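Local coordinates for hypothetical protein Atu0741 (PDB 1ZHV) that is of unknown function but contains an ACT domain and a second, ACT-like domain, and so may bind a small regulatory ligand, at residues S81-I93 with L104-L118. Numbering follows the deposited sequence.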
ATOM      1  N   SER A  81     -15.293  -0.423  -0.806  1.00  9.17           N
ATOM      2  CA  SER A  81     -15.662   0.973  -0.586  1.00  9.31           C
ATOM      3  C   SER A  81     -14.503   1.928  -0.838  1.00  9.20           C
ATOM      4  O   SER A  81     -14.709   3.079  -1.230  1.00 10.79           O
ATOM      5  CB  SER A  81     -16.181   1.175   0.846  1.00 10.98           C
ATOM      6  OG  SER A  81     -15.124   1.207   1.791  1.00 12.54           O
ATOM      7  N   VAL A  82     -13.285   1.443  -0.630  1.00  8.77           N
ATOM      8  CA  VAL A  82     -12.107   2.270  -0.826  1.00  8.47           C
ATOM      9  C   VAL A  82     -11.568   2.221  -2.255  1.00  8.23           C
ATOM     10  O   VAL A  82     -11.293   3.257  -2.851  1.00 10.12           O
ATOM     11  CB  VAL A  82     -10.987   1.872   0.175  1.00  6.27           C
ATOM     12  CG1 VAL A  82      -9.686   2.574  -0.175  1.00  9.42           C
ATOM     13  CG2 VAL A  82     -11.407   2.258   1.583  1.00  9.96           C
ATOM     14  N   ILE A  83     -11.443   1.028  -2.825  1.00  7.29           N
ATOM     15  CA  ILE A  83     -10.903   0.943  -4.176  1.00  9.59           C
ATOM     16  C   ILE A  83     -11.865   1.316  -5.299  1.00  8.14           C
ATOM     17  O   ILE A  83     -11.426   1.698  -6.383  1.00 10.83           O
ATOM     18  CB  ILE A  83     -10.301  -0.454  -4.467  1.00  9.77           C
ATOM     19  CG1 ILE A  83     -11.396  -1.517  -4.501  1.00 10.04           C
ATOM     20  CG2 ILE A  83      -9.244  -0.786  -3.414  1.00 10.94           C
ATOM     21  CD1 ILE A  83     -10.934  -2.834  -5.103  1.00 13.02           C
ATOM     22  N   SER A  84     -13.170   1.236  -5.055  1.00  9.39           N
ATOM     23  CA  SER A  84     -14.128   1.577  -6.109  1.00 10.32           C
ATOM     24  C   SER A  84     -13.926   2.996  -6.653  1.00 10.28           C
ATOM     25  O   SER A  84     -13.823   3.191  -7.867  1.00  9.49           O
ATOM     26  CB  SER A  84     -15.564   1.421  -5.603  1.00 14.52           C
ATOM     27  OG  SER A  84     -16.488   1.677  -6.652  1.00 21.32           O
ATOM     28  N   PRO A  85     -13.872   4.007  -5.770  1.00 10.14           N
ATOM     29  CA  PRO A  85     -13.676   5.370  -6.284  1.00 10.30           C
ATOM     30  C   PRO A  85     -12.330   5.596  -6.964  1.00 10.79           C
ATOM     31  O   PRO A  85     -12.187   6.493  -7.795  1.00 12.08           O
ATOM     32  CB  PRO A  85     -13.870   6.248  -5.046  1.00 12.13           C
ATOM     33  CG  PRO A  85     -13.554   5.331  -3.901  1.00 11.20           C
ATOM     34  CD  PRO A  85     -14.149   4.019  -4.324  1.00 10.24           C
ATOM     35  N   LEU A  86     -11.340   4.781  -6.623  1.00  9.02           N
ATOM     36  CA  LEU A  86     -10.024   4.923  -7.231  1.00  8.69           C
ATOM     37  C   LEU A  86      -9.957   4.228  -8.592  1.00  9.30           C
ATOM     38  O   LEU A  86      -9.592   4.837  -9.601  1.00 10.62           O
ATOM     39  CB  LEU A  86      -8.949   4.354  -6.295  1.00  8.40           C
ATOM     40  CG  LEU A  86      -8.867   5.004  -4.909  1.00  7.45           C
ATOM     41  CD1 LEU A  86      -7.752   4.360  -4.093  1.00 10.32           C
ATOM     42  CD2 LEU A  86      -8.624   6.509  -5.066  1.00  9.51           C
ATOM     43  N   SER A  87     -10.332   2.953  -8.618  1.00 10.05           N
ATOM     44  CA  SER A  87     -10.295   2.167  -9.845  1.00 11.05           C
ATOM     45  C   SER A  87     -11.204   2.696 -10.947  1.00 12.12           C
ATOM     46  O   SER A  87     -10.845   2.641 -12.125  1.00 16.05           O
ATOM     47  CB  SER A  87     -10.644   0.709  -9.542  1.00  9.43           C
ATOM     48  OG  SER A  87      -9.660   0.126  -8.706  1.00 12.60           O
ATOM     49  N   THR A  88     -12.371   3.209 -10.569  1.00 11.08           N
ATOM     50  CA  THR A  88     -13.314   3.744 -11.546  1.00 14.52           C
ATOM     51  C   THR A  88     -12.830   5.085 -12.083  1.00 14.74           C
ATOM     52  O   THR A  88     -13.351   5.584 -13.080  1.00 16.50           O
ATOM     53  CB  THR A  88     -14.719   3.936 -10.937  1.00 16.36           C
ATOM     54  OG1 THR A  88     -14.645   4.832  -9.824  1.00 20.05           O
ATOM     55  CG2 THR A  88     -15.287   2.600 -10.473  1.00 20.19           C
ATOM     56  N   ASN A  89     -11.822   5.661 -11.439  1.00 13.39           N
ATOM     57  CA  ASN A  89     -11.301   6.948 -11.882  1.00 15.15           C
ATOM     58  C   ASN A  89      -9.836   6.951 -12.326  1.00 15.78           C
ATOM     59  O   ASN A  89      -9.120   7.937 -12.149  1.00 18.43           O
ATOM     60  CB  ASN A  89     -11.552   8.002 -10.797  1.00 13.82           C
ATOM     61  CG  ASN A  89     -13.028   8.358 -10.673  1.00 15.30           C
ATOM     62  OD1 ASN A  89     -13.626   8.910 -11.603  1.00 18.32           O
ATOM     63  ND2 ASN A  89     -13.627   8.030  -9.539  1.00 14.60           N
ATOM     64  N   GLY A  90      -9.400   5.837 -12.906  1.00 15.31           N
ATOM     65  CA  GLY A  90      -8.046   5.734 -13.422  1.00 15.12           C
ATOM     66  C   GLY A  90      -6.878   5.632 -12.459  1.00 16.72           C
ATOM     67  O   GLY A  90      -5.732   5.855 -12.857  1.00 18.28           O
ATOM     68  N   ILE A  91      -7.142   5.301 -11.201  1.00 13.49           N
ATOM     69  CA  ILE A  91      -6.057   5.181 -10.235  1.00 13.59           C
ATOM     70  C   ILE A  91      -5.738   3.712  -9.974  1.00 13.05           C
ATOM     71  O   ILE A  91      -6.592   2.955  -9.521  1.00 12.54           O
ATOM     72  CB  ILE A  91      -6.414   5.869  -8.895  1.00 11.79           C
ATOM     73  CG1 ILE A  91      -6.777   7.338  -9.148  1.00 14.98           C
ATOM     74  CG2 ILE A  91      -5.240   5.762  -7.922  1.00 13.34           C
ATOM     75  CD1 ILE A  91      -6.997   8.144  -7.895  1.00 18.63           C
ATOM     76  N   GLY A  92      -4.510   3.311 -10.282  1.00 12.56           N
ATOM     77  CA  GLY A  92      -4.112   1.936 -10.054  1.00 12.59           C
ATOM     78  C   GLY A  92      -4.003   1.679  -8.567  1.00 12.60           C
ATOM     79  O   GLY A  92      -3.562   2.550  -7.809  1.00 12.27           O
ATOM     80  N   ILE A  93      -4.413   0.488  -8.145  1.00 11.38           N
ATOM     81  CA  ILE A  93      -4.362   0.120  -6.735  1.00 11.66           C
ATOM     82  C   ILE A  93      -3.583  -1.165  -6.480  1.00 10.72           C
ATOM     83  O   ILE A  93      -3.515  -2.051  -7.332  1.00 12.84           O
ATOM     84  CB  ILE A  93      -5.788  -0.028  -6.148  1.00 10.71           C
ATOM     85  CG1 ILE A  93      -6.572  -1.128  -6.878  1.00 13.81           C
ATOM     86  CG2 ILE A  93      -6.525   1.290  -6.252  1.00 11.33           C
ATOM     87  CD1 ILE A  93      -6.407  -2.520  -6.275  1.00 14.20           C
ATOM     88  N   LEU A 104      -3.167  -0.269   1.582  1.00  6.74           N
ATOM     89  CA  LEU A 104      -3.368   0.079   0.181  1.00  8.34           C
ATOM     90  C   LEU A 104      -2.213   0.929  -0.303  1.00  8.65           C
ATOM     91  O   LEU A 104      -1.794   1.850   0.391  1.00  7.25           O
ATOM     92  CB  LEU A 104      -4.662   0.897   0.021  1.00  9.79           C
ATOM     93  CG  LEU A 104      -4.784   1.699  -1.284  1.00 11.68           C
ATOM     94  CD1 LEU A 104      -5.111   0.750  -2.415  1.00 11.62           C
ATOM     95  CD2 LEU A 104      -5.857   2.768  -1.166  1.00 10.51           C
ATOM     96  N   LEU A 105      -1.683   0.613  -1.476  1.00  7.35           N
ATOM     97  CA  LEU A 105      -0.637   1.442  -2.040  1.00  7.11           C
ATOM     98  C   LEU A 105      -1.120   1.967  -3.386  1.00  7.97           C
ATOM     99  O   LEU A 105      -1.841   1.285  -4.116  1.00  7.61           O
ATOM    100  CB  LEU A 105       0.671   0.657  -2.225  1.00  9.31           C
ATOM    101  CG  LEU A 105       1.378   0.207  -0.943  1.00  6.85           C
ATOM    102  CD1 LEU A 105       0.998  -1.233  -0.640  1.00  8.79           C
ATOM    103  CD2 LEU A 105       2.894   0.335  -1.094  1.00 10.28           C
ATOM    104  N   VAL A 106      -0.754   3.206  -3.678  1.00  8.15           N
ATOM    105  CA  VAL A 106      -1.082   3.836  -4.944  1.00  9.63           C
ATOM    106  C   VAL A 106       0.210   4.521  -5.350  1.00  9.29           C
ATOM    107  O   VAL A 106       1.079   4.750  -4.508  1.00  9.69           O
ATOM    108  CB  VAL A 106      -2.205   4.906  -4.817  1.00  9.81           C
ATOM    109  CG1 VAL A 106      -3.514   4.238  -4.397  1.00 10.85           C
ATOM    110  CG2 VAL A 106      -1.803   5.984  -3.827  1.00 11.25           C
ATOM    111  N   ARG A 107       0.354   4.829  -6.633  1.00 11.47           N
ATOM    112  CA  ARG A 107       1.560   5.505  -7.077  1.00 11.49           C
ATOM    113  C   ARG A 107       1.593   6.862  -6.397  1.00 12.07           C
ATOM    114  O   ARG A 107       0.555   7.515  -6.231  1.00 11.99           O
ATOM    115  CB  ARG A 107       1.563   5.648  -8.600  1.00 13.81           C
ATOM    116  CG  ARG A 107       1.664   4.312  -9.309  1.00 15.31           C
ATOM    117  CD  ARG A 107       1.721   4.452 -10.822  1.00 18.80           C
ATOM    118  NE  ARG A 107       1.854   3.152 -11.480  1.00 21.76           N
ATOM    119  CZ  ARG A 107       2.931   2.373 -11.394  1.00 23.26           C
ATOM    120  NH1 ARG A 107       3.978   2.758 -10.679  1.00 23.00           N
ATOM    121  NH2 ARG A 107       2.955   1.202 -12.017  1.00 24.14           N
ATOM    122  N   SER A 108       2.782   7.284  -5.992  1.00 11.04           N
ATOM    123  CA  SER A 108       2.928   8.555  -5.311  1.00 12.91           C
ATOM    124  C   SER A 108       2.435   9.742  -6.115  1.00 12.91           C
ATOM    125  O   SER A 108       1.959  10.716  -5.546  1.00 13.61           O
ATOM    126  CB  SER A 108       4.383   8.760  -4.901  1.00 13.59           C
ATOM    127  OG  SER A 108       4.774   7.725  -4.012  1.00 15.49           O
ATOM    128  N   ASN A 109       2.542   9.667  -7.433  1.00 13.93           N
ATOM    129  CA  ASN A 109       2.079  10.764  -8.268  1.00 16.44           C
ATOM    130  C   ASN A 109       0.552  10.847  -8.273  1.00 16.68           C
ATOM    131  O   ASN A 109      -0.015  11.841  -8.733  1.00 18.47           O
ATOM    132  CB  ASN A 109       2.608  10.618  -9.704  1.00 19.49           C
ATOM    133  CG  ASN A 109       2.231   9.298 -10.341  1.00 25.53           C
ATOM    134  OD1 ASN A 109       1.362   8.586  -9.849  1.00 28.50           O
ATOM    135  ND2 ASN A 109       2.873   8.974 -11.457  1.00 28.10           N
ATOM    136  N   ASP A 110      -0.108   9.811  -7.753  1.00 13.51           N
ATOM    137  CA  ASP A 110      -1.571   9.777  -7.675  1.00 12.86           C
ATOM    138  C   ASP A 110      -2.078  10.127  -6.276  1.00 12.10           C
ATOM    139  O   ASP A 110      -3.280  10.066  -6.011  1.00 11.29           O
ATOM    140  CB  ASP A 110      -2.115   8.385  -8.041  1.00 12.79           C
ATOM    141  CG  ASP A 110      -1.973   8.064  -9.512  1.00 13.28           C
ATOM    142  OD1 ASP A 110      -2.192   8.976 -10.339  1.00 16.61           O
ATOM    143  OD2 ASP A 110      -1.668   6.893  -9.844  1.00 15.43           O
ATOM    144  N   LEU A 111      -1.166  10.512  -5.391  1.00 12.96           N
ATOM    145  CA  LEU A 111      -1.521  10.825  -4.012  1.00 12.29           C
ATOM    146  C   LEU A 111      -2.576  11.917  -3.840  1.00 11.83           C
ATOM    147  O   LEU A 111      -3.539  11.745  -3.084  1.00 11.81           O
ATOM    148  CB  LEU A 111      -0.254  11.180  -3.222  1.00 15.62           C
ATOM    149  CG  LEU A 111      -0.316  11.088  -1.695  1.00 18.24           C
ATOM    150  CD1 LEU A 111      -0.984   9.783  -1.277  1.00 17.15           C
ATOM    151  CD2 LEU A 111       1.100  11.173  -1.126  1.00 18.18           C
ATOM    152  N   GLU A 112      -2.408  13.033  -4.539  1.00 13.16           N
ATOM    153  CA  GLU A 112      -3.352  14.141  -4.434  1.00 12.74           C
ATOM    154  C   GLU A 112      -4.735  13.780  -4.971  1.00 11.66           C
ATOM    155  O   GLU A 112      -5.750  14.097  -4.354  1.00 11.14           O
ATOM    156  CB  GLU A 112      -2.803  15.371  -5.166  1.00 15.04           C
ATOM    157  CG  GLU A 112      -1.472  15.867  -4.605  1.00 20.79           C
ATOM    158  CD  GLU A 112      -1.590  16.443  -3.199  1.00 21.66           C
ATOM    159  OE1 GLU A 112      -2.646  16.257  -2.555  1.00 25.41           O
ATOM    160  OE2 GLU A 112      -0.618  17.083  -2.731  1.00 15.32           O
ATOM    161  N   LYS A 113      -4.777  13.109  -6.119  1.00  9.90           N
ATOM    162  CA  LYS A 113      -6.056  12.703  -6.694  1.00  9.55           C
ATOM    163  C   LYS A 113      -6.715  11.646  -5.811  1.00  8.63           C
ATOM    164  O   LYS A 113      -7.927  11.661  -5.613  1.00  8.62           O
ATOM    165  CB  LYS A 113      -5.852  12.162  -8.112  1.00 11.80           C
ATOM    166  CG  LYS A 113      -5.365  13.220  -9.089  1.00 15.20           C
ATOM    167  CD  LYS A 113      -5.140  12.682 -10.500  1.00 18.08           C
ATOM    168  CE  LYS A 113      -3.933  11.760 -10.584  1.00 20.35           C
ATOM    169  NZ  LYS A 113      -3.576  11.468 -12.004  1.00 24.78           N
ATOM    170  N   THR A 114      -5.906  10.746  -5.262  1.00  9.28           N
ATOM    171  CA  THR A 114      -6.430   9.695  -4.403  1.00  8.96           C
ATOM    172  C   THR A 114      -7.110  10.299  -3.180  1.00  8.47           C
ATOM    173  O   THR A 114      -8.216   9.897  -2.805  1.00  7.68           O
ATOM    174  CB  THR A 114      -5.300   8.746  -3.957  1.00 10.08           C
ATOM    175  OG1 THR A 114      -4.836   8.007  -5.092  1.00 11.17           O
ATOM    176  CG2 THR A 114      -5.788   7.786  -2.875  1.00  8.68           C
ATOM    177  N   ALA A 115      -6.456  11.274  -2.561  1.00  7.80           N
ATOM    178  CA  ALA A 115      -7.032  11.918  -1.387  1.00  8.72           C
ATOM    179  C   ALA A 115      -8.345  12.629  -1.712  1.00  9.07           C
ATOM    180  O   ALA A 115      -9.303  12.543  -0.938  1.00  8.82           O
ATOM    181  CB  ALA A 115      -6.038  12.893  -0.781  1.00 10.55           C
ATOM    182  N   ASP A 116      -8.409  13.315  -2.856  1.00  7.46           N
ATOM    183  CA  ASP A 116      -9.636  14.016  -3.237  1.00  6.42           C
ATOM    184  C   ASP A 116     -10.771  13.023  -3.467  1.00  6.36           C
ATOM    185  O   ASP A 116     -11.888  13.231  -2.998  1.00  8.51           O
ATOM    186  CB  ASP A 116      -9.446  14.844  -4.516  1.00  7.91           C
ATOM    187  CG  ASP A 116      -8.595  16.078  -4.298  1.00 12.32           C
ATOM    188  OD1 ASP A 116      -8.534  16.572  -3.151  1.00 14.46           O
ATOM    189  OD2 ASP A 116      -8.004  16.564  -5.284  1.00 12.27           O
ATOM    190  N   LEU A 117     -10.475  11.944  -4.185  1.00  7.69           N
ATOM    191  CA  LEU A 117     -11.480  10.936  -4.487  1.00  9.08           C
ATOM    192  C   LEU A 117     -11.983  10.206  -3.252  1.00  9.13           C
ATOM    193  O   LEU A 117     -13.178   9.957  -3.128  1.00  8.69           O
ATOM    194  CB  LEU A 117     -10.927   9.927  -5.494  1.00  9.34           C
ATOM    195  CG  LEU A 117     -10.639  10.486  -6.892  1.00 12.10           C
ATOM    196  CD1 LEU A 117      -9.884   9.449  -7.698  1.00 14.42           C
ATOM    197  CD2 LEU A 117     -11.940  10.871  -7.589  1.00 19.15           C
ATOM    198  N   LEU A 118     -11.083   9.869  -2.337  1.00  9.25           N
ATOM    199  CA  LEU A 118     -11.499   9.162  -1.134  1.00  8.57           C
ATOM    200  C   LEU A 118     -12.327  10.054  -0.210  1.00  8.68           C
ATOM    201  O   LEU A 118     -13.295   9.596   0.396  1.00  8.63           O
ATOM    202  CB  LEU A 118     -10.284   8.604  -0.392  1.00  9.15           C
ATOM    203  CG  LEU A 118      -9.563   7.489  -1.157  1.00 10.66           C
ATOM    204  CD1 LEU A 118      -8.339   7.037  -0.380  1.00 12.60           C
ATOM    205  CD2 LEU A 118     -10.517   6.322  -1.381  1.00 12.55           C
TER
HETATM  206  O   HOH W   1      -2.863   5.331 -11.895  1.00 17.92           O
HETATM  207  O   HOH W   2      -1.725   4.316  -8.669  1.00 15.26           O
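The two helices of the ACT domain pack together here, and the loop leaving the first meets the turn into the second. L86 of helix 81-87 sits at the middle of the contact. Its CD1 meets CD2 of L104 tip to tip at 3.8 Å. Its CD2 rests against CG2 of T114, and the two side chains cross at about a right angle. L86 has CG anti to the carbonyl carbon (chi1 -59°), and puts CD1 at strand 104-107 and CD2 against helix 111-118. V82, one turn earlier, places CG1 4.0 Å from both CD2 of L104 and CD2 of L118. CG of the P85 ring lies 4.1 Å from CD2 of L118.

This is the ACT layout of helices lying on one face of a beta sheet. The two helix segments cross at 121°, with their axes 9.3 Å apart. On the sheet, V82 and L104 also touch F67 of strand 57-67, and L118 touches L6 of strand 5-8.

I91 follows the type I turn S87-G90 and points back at helix 111-118. Its CG2 lies 4.1 Å from CB of D110, and the two side chains run past each other in opposite directions. T114 OG1 faces the same isoleucine but donates to D110 O, from above the carbonyl plane. N89 ND2 donates to P85 O, in the carbonyl plane on a lone pair, at an N-H...O angle of 167°. This bond holds ND2 3.8 Å from CD2 of L117. L117 CD1 lies 3.7 Å from P85 O and 3.8 Å from N89 CB.

No direct hydrogen bond joins the segments. Two waters link them instead, and both donate to D110 OD2. One also binds G90 O and G92 N; the other joins G92 O to R107 N. D110 OD1 forms a salt bridge with K113 NZ, whose hydrogen bond is weak.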